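Local coordinates for aldo-keto reductase AKR2E4 (Bombyx mori, PDB 3WCZ), which reduces 3-dehydroecdysone with NADPH as cosubstrate, is inactive with NADH, and may take part in regulating silkworm molting, at residues A[33-36]-A[37-40]; A[138-141]-A[142-146]; A[245-248]-A[249-253]. All coordinates share one frame; numbering follows the deposited sequence.

Contact 1: A[33-36]-A[37-40]; sequences SIDE and VRQA
The guanidinium of Arg-38 is met at its edge, in its own plane, by the carboxylate of Asp-35. Two nitrogens take the two oxygens side-on: NE of Arg-38 reaches OD1 of Asp-35 at 2.8 Å, and NH2 of Arg-38 reaches OD2 of Asp-35 at 2.9 Å. Both bonds are nearly straight and use the syn side of each oxygen, yet the two flat groups are turned 35° from each other, so the nitrogens stand somewhat out of the carboxylate plane. Both chains leave with CG anti to the backbone N (chi1 -172° in Asp-35, 171° in Arg-38) and run side by side; a bend at chi3 of Arg-38 then swings NE and NH2 onto the oxygens. The pair lies near the start of helix 35-46, which links strands 21-22 and 51-53 of the TIM barrel in a beta-alpha-beta unit. Ala-40 N bonds to Glu-36 O at 2.8 Å. The carboxylate of Glu-36 turns instead to the NADP-binding Arg-25, in a salt bridge. Gripped by two N-H groups and lying near the helix start, Asp-35 is likely to be favoured as the anion, while Arg-38 shares its charge between Asp-35 and, through NH1, a second salt bridge to Glu-70.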
# COMPACT_ATOMS: atom_id res chain seq x y z
N SER A 33 4.51 11.50 17.51
CA SER A 33 3.93 10.48 18.38
C SER A 33 2.85 9.74 17.61
O SER A 33 2.27 10.29 16.67
CB SER A 33 3.32 11.08 19.65
OG SER A 33 1.95 11.38 19.48
N ILE A 34 2.55 8.53 18.04
CA ILE A 34 1.70 7.65 17.26
C ILE A 34 0.26 8.19 17.14
O ILE A 34 -0.45 7.84 16.19
CB ILE A 34 1.73 6.22 17.82
CG1 ILE A 34 1.38 5.20 16.73
CG2 ILE A 34 0.84 6.10 19.04
CD1 ILE A 34 1.80 3.78 17.12
N ASP A 35 -0.18 9.05 18.06
CA ASP A 35 -1.52 9.62 17.97
C ASP A 35 -1.69 10.40 16.68
O ASP A 35 -2.83 10.61 16.22
CB ASP A 35 -1.81 10.51 19.18
CG ASP A 35 -3.26 10.97 19.24
OD1 ASP A 35 -4.16 10.09 19.27
OD2 ASP A 35 -3.50 12.19 19.26
N GLU A 36 -0.59 10.86 16.08
CA GLU A 36 -0.72 11.58 14.81
C GLU A 36 -1.33 10.70 13.72
O GLU A 36 -1.87 11.23 12.75
CB GLU A 36 0.62 12.11 14.34
CG GLU A 36 1.59 11.00 13.87
CD GLU A 36 2.84 11.55 13.19
OE1 GLU A 36 2.95 12.80 13.05
OE2 GLU A 36 3.71 10.72 12.81
N VAL A 37 -1.27 9.39 13.86
CA VAL A 37 -1.88 8.50 12.88
C VAL A 37 -3.40 8.58 13.00
O VAL A 37 -4.09 8.59 12.00
CB VAL A 37 -1.37 7.06 13.08
CG1 VAL A 37 -2.15 6.09 12.20
CG2 VAL A 37 0.13 6.97 12.78
N ARG A 38 -3.94 8.61 14.22
CA ARG A 38 -5.37 8.77 14.41
C ARG A 38 -5.81 10.07 13.76
O ARG A 38 -6.78 10.11 12.98
CB ARG A 38 -5.72 8.79 15.91
CG ARG A 38 -7.15 9.18 16.20
CD ARG A 38 -7.38 9.60 17.68
NE ARG A 38 -6.55 10.76 17.99
CZ ARG A 38 -6.79 11.98 17.54
NH1 ARG A 38 -7.88 12.24 16.84
NH2 ARG A 38 -5.93 12.94 17.79
N GLN A 39 -5.08 11.15 14.03
CA GLN A 39 -5.44 12.44 13.46
C GLN A 39 -5.33 12.44 11.94
O GLN A 39 -6.18 13.02 11.26
CB GLN A 39 -4.53 13.52 14.07
CG GLN A 39 -4.92 14.95 13.67
CD GLN A 39 -6.31 15.32 14.16
OE1 GLN A 39 -6.57 15.27 15.36
NE2 GLN A 39 -7.22 15.62 13.24
N ALA A 40 -4.29 11.79 11.41
CA ALA A 40 -4.11 11.73 9.96
C ALA A 40 -5.25 10.99 9.28
O ALA A 40 -5.74 11.39 8.23
CB ALA A 40 -2.81 11.05 9.63

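Contact 2: A[138-141]-A[142-146]; sequences ETWQ and GMQDA
Met-143 lays its CB over one face of the Trp-140 indole, offset toward the rim, with CG of Met-143 3.8 Å from CE3 of Trp-140. The two side chains cross at about a right angle. At the pyrrole end of the same indole comes Gln-144, whose CG makes an off-centre CH-pi contact 4.3 Å from the centroid of the five-membered ring of Trp-140. Its amide plane is turned 53° from the ring, and OE1 of Gln-144 comes to 3.3 Å from NE1 of Trp-140. NE1 of Trp-140 is hydrogen-bonded to Ile-174 O, while OE1 of Gln-144 takes weak bonds from the backbone N of Tyr-173 and Ile-174; the buried polar atoms are thus tied to one neighbouring loop. All this happens within helix 136-148 of the TIM barrel, packed with Trp-140 and Met-143 against the parallel strands 114-119 and 152-158 and with Met-143 also on Val-98 of helix 95-109. Trp-140 sends CG anti to its N (chi1 -171°), which carries the indole alongside the next turn. Beneath the side chains the helix runs regularly, and Gln-144 N bonds to Trp-140 O at 2.8 Å.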
# COMPACT_ATOMS: atom_id res chain seq x y z
N GLU A 138 0.12 -22.27 1.46
CA GLU A 138 -0.63 -22.63 2.65
C GLU A 138 -1.27 -21.40 3.30
O GLU A 138 -2.43 -21.40 3.70
CB GLU A 138 0.25 -23.36 3.65
CG GLU A 138 -0.49 -23.59 4.91
CD GLU A 138 0.24 -24.43 5.92
OE1 GLU A 138 0.93 -25.38 5.48
OE2 GLU A 138 0.11 -24.16 7.14
N THR A 139 -0.48 -20.33 3.40
CA THR A 139 -0.98 -19.10 3.98
C THR A 139 -2.19 -18.62 3.17
O THR A 139 -3.19 -18.14 3.70
CB THR A 139 0.14 -18.05 3.95
OG1 THR A 139 1.35 -18.63 4.46
CG2 THR A 139 -0.22 -16.81 4.74
N TRP A 140 -2.08 -18.76 1.84
CA TRP A 140 -3.13 -18.31 0.94
C TRP A 140 -4.41 -19.11 1.18
O TRP A 140 -5.52 -18.56 1.04
CB TRP A 140 -2.67 -18.39 -0.52
CG TRP A 140 -3.62 -17.74 -1.47
CD1 TRP A 140 -4.40 -18.36 -2.40
CD2 TRP A 140 -3.92 -16.35 -1.56
NE1 TRP A 140 -5.16 -17.44 -3.07
CE2 TRP A 140 -4.87 -16.19 -2.58
CE3 TRP A 140 -3.48 -15.22 -0.86
CZ2 TRP A 140 -5.39 -14.94 -2.93
CZ3 TRP A 140 -4.00 -14.00 -1.20
CH2 TRP A 140 -4.93 -13.86 -2.22
N GLN A 141 -4.30 -20.38 1.54
CA GLN A 141 -5.50 -21.09 1.87
C GLN A 141 -6.19 -20.51 3.11
O GLN A 141 -7.41 -20.41 3.15
CB GLN A 141 -5.20 -22.54 2.06
CG GLN A 141 -6.44 -23.22 2.31
CD GLN A 141 -6.23 -24.65 2.37
OE1 GLN A 141 -5.18 -25.17 1.98
NE2 GLN A 141 -7.24 -25.34 2.87
N GLY A 142 -5.41 -20.05 4.09
CA GLY A 142 -5.98 -19.36 5.23
C GLY A 142 -6.65 -18.05 4.79
O GLY A 142 -7.66 -17.66 5.35
N MET A 143 -6.04 -17.36 3.82
CA MET A 143 -6.63 -16.14 3.26
C MET A 143 -7.97 -16.46 2.59
O MET A 143 -8.94 -15.70 2.77
CB MET A 143 -5.69 -15.46 2.26
CG MET A 143 -4.35 -15.04 2.86
SD MET A 143 -4.41 -13.73 4.12
CE MET A 143 -4.64 -12.31 3.04
N GLN A 144 -8.02 -17.55 1.81
CA GLN A 144 -9.25 -17.98 1.16
C GLN A 144 -10.32 -18.27 2.20
O GLN A 144 -11.47 -17.91 2.02
CB GLN A 144 -8.98 -19.19 0.24
CG GLN A 144 -8.17 -18.81 -0.99
CD GLN A 144 -7.71 -19.95 -1.84
OE1 GLN A 144 -7.53 -19.77 -3.07
NE2 GLN A 144 -7.56 -21.13 -1.26
N ASP A 145 -9.92 -18.88 3.31
CA ASP A 145 -10.85 -19.13 4.41
C ASP A 145 -11.40 -17.83 5.02
O ASP A 145 -12.60 -17.72 5.28
CB ASP A 145 -10.17 -19.94 5.52
CG ASP A 145 -9.78 -21.36 5.11
OD1 ASP A 145 -10.28 -21.88 4.10
OD2 ASP A 145 -8.92 -21.92 5.84
N ALA A 146 -10.53 -16.85 5.26
CA ALA A 146 -10.98 -15.57 5.81
C ALA A 146 -12.00 -14.90 4.90
O ALA A 146 -12.95 -14.31 5.39
CB ALA A 146 -9.83 -14.65 6.04

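Contact 3: A[245-248]-A[249-253]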
# COMPACT_ATOMS: atom_id res chain seq x y z
N LEU A 245 4.45 13.15 -8.72
CA LEU A 245 4.90 11.79 -8.42
C LEU A 245 3.75 10.82 -8.22
O LEU A 245 3.82 9.68 -8.69
CB LEU A 245 5.77 11.80 -7.18
CG LEU A 245 7.11 12.55 -7.33
CD1 LEU A 245 7.82 12.70 -6.01
CD2 LEU A 245 8.04 11.86 -8.33
N LEU A 246 2.70 11.28 -7.55
CA LEU A 246 1.54 10.42 -7.33
C LEU A 246 0.74 10.24 -8.64
O LEU A 246 0.27 9.13 -8.93
CB LEU A 246 0.68 11.00 -6.22
CG LEU A 246 1.35 11.08 -4.87
CD1 LEU A 246 0.47 11.80 -3.88
CD2 LEU A 246 1.71 9.70 -4.32
N ARG A 247 0.59 11.30 -9.44
CA ARG A 247 -0.14 11.18 -10.69
C ARG A 247 0.60 10.24 -11.65
O ARG A 247 -0.04 9.49 -12.39
CB ARG A 247 -0.34 12.56 -11.33
CG ARG A 247 -1.14 12.51 -12.66
CD ARG A 247 -2.61 12.14 -12.49
NE ARG A 247 -3.06 11.37 -13.64
CZ ARG A 247 -4.32 10.97 -13.83
NH1 ARG A 247 -5.28 11.33 -13.00
NH2 ARG A 247 -4.62 10.23 -14.89
N TYR A 248 1.92 10.27 -11.63
CA TYR A 248 2.72 9.33 -12.44
C TYR A 248 2.27 7.89 -12.15
O TYR A 248 2.06 7.08 -13.07
CB TYR A 248 4.21 9.54 -12.11
CG TYR A 248 5.13 8.37 -12.38
CD1 TYR A 248 5.50 8.02 -13.67
CD2 TYR A 248 5.62 7.61 -11.33
CE1 TYR A 248 6.31 6.92 -13.90
CE2 TYR A 248 6.43 6.53 -11.56
CZ TYR A 248 6.76 6.18 -12.83
OH TYR A 248 7.59 5.10 -13.06
N LEU A 249 2.11 7.57 -10.87
CA LEU A 249 1.69 6.23 -10.52
C LEU A 249 0.26 5.93 -10.99
O LEU A 249 -0.02 4.84 -11.54
CB LEU A 249 1.84 6.02 -9.00
CG LEU A 249 3.29 6.15 -8.51
CD1 LEU A 249 3.34 6.26 -7.01
CD2 LEU A 249 4.15 5.03 -9.02
N ILE A 250 -0.64 6.89 -10.80
CA ILE A 250 -2.01 6.78 -11.30
C ILE A 250 -2.01 6.50 -12.82
O ILE A 250 -2.78 5.67 -13.32
CB ILE A 250 -2.84 8.05 -10.98
CG1 ILE A 250 -3.03 8.28 -9.47
CG2 ILE A 250 -4.18 8.03 -11.71
CD1 ILE A 250 -3.98 7.31 -8.85
N ASP A 251 -1.21 7.24 -13.58
CA ASP A 251 -1.16 7.05 -15.03
C ASP A 251 -0.55 5.74 -15.48
O ASP A 251 -0.76 5.30 -16.62
CB ASP A 251 -0.44 8.24 -15.69
CG ASP A 251 -1.34 9.44 -15.88
OD1 ASP A 251 -2.46 9.24 -16.37
OD2 ASP A 251 -0.95 10.56 -15.47
N ARG A 252 0.16 5.07 -14.57
CA ARG A 252 0.60 3.70 -14.79
C ARG A 252 -0.44 2.68 -14.34
O ARG A 252 -0.17 1.48 -14.36
CB ARG A 252 1.96 3.46 -14.14
CG ARG A 252 3.09 4.16 -14.88
CD ARG A 252 4.43 3.83 -14.29
NE ARG A 252 4.66 2.39 -14.31
CZ ARG A 252 5.53 1.77 -13.54
NH1 ARG A 252 6.28 2.43 -12.70
NH2 ARG A 252 5.61 0.45 -13.58
N GLY A 253 -1.62 3.14 -13.92
CA GLY A 253 -2.71 2.28 -13.50
C GLY A 253 -2.59 1.74 -12.10
O GLY A 253 -3.20 0.72 -11.78
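Arg-247 and Asp-251, one turn apart, form a salt bridge near the end of helix 241-251, which closes in a Schellman motif at Gly-253 just ahead of strand 255-256, the eighth strand of the TIM barrel. NE of Arg-247 bonds to OD2 of Asp-251 at 2.9 Å, and NH2 of Arg-247 to OD1 of Asp-251 at 2.8 Å. Both oxygens lie close to the guanidinium plane, but that plane is turned 56° from the carboxylate, so the nitrogens come in from above it rather than level with it. The reach depends on bends at chi2 and chi3 of Arg-247. Outside partners fix both groups further: NH1 of Arg-247 bonds to Leu-272 O, and OD2 of Asp-251 accepts the N-H of Leu-277. A leucine in place of Arg-247 would probably leave the Asp-251 carboxylate without its charged mate and Leu-272 O without this donor.

In van der Waals packing, CG2 of Ile-250 sits over the centre of one face of the Arg-247 guanidinium, 3.6 Å above it. Tyr-248 meets Leu-249 obliquely, CE2 of Tyr-248 lying 3.7 Å from CD2 of Leu-249, and runs side by side with Arg-252, whose CD lies 3.6 Å from CZ of Tyr-248.

Of the remaining polar bonds, NH1 of Arg-252 gives one to OH of Tyr-248 at 3.0 Å, bent at 134° and tilted from the guanidinium plane. That hydroxyl is also bonded to OD1 of Asn-286, and the same NH1 to Thr-188 O, so the pair ties the helix end to helix 279-286 and to the loop at Thr-188. In the backbone, Asp-251 N bonds to Arg-247 O. Gly-253 takes up positive phi (81°), and its N bonds to Ile-250 O at 2.8 Å.

Overall arrangement
All three contacts lie on helices of one TIM barrel, in series along the chain and touching nowhere. Contacts 1 and 2 have centres 31 Å apart, contacts 2 and 3 likewise 31 Å and on opposite sides of the chain's centre, contacts 1 and 3 27 Å. They differ in their relation to NADP. The side chain of Glu-36 in contact 1 comes within about 6 Å of the bound cofactor, and that of Leu-246 in contact 3 is also about 6 Å from it, close to Asn-269. Contact 2 stays farther off: the side chain of Met-143 is about 12 Å from NADP.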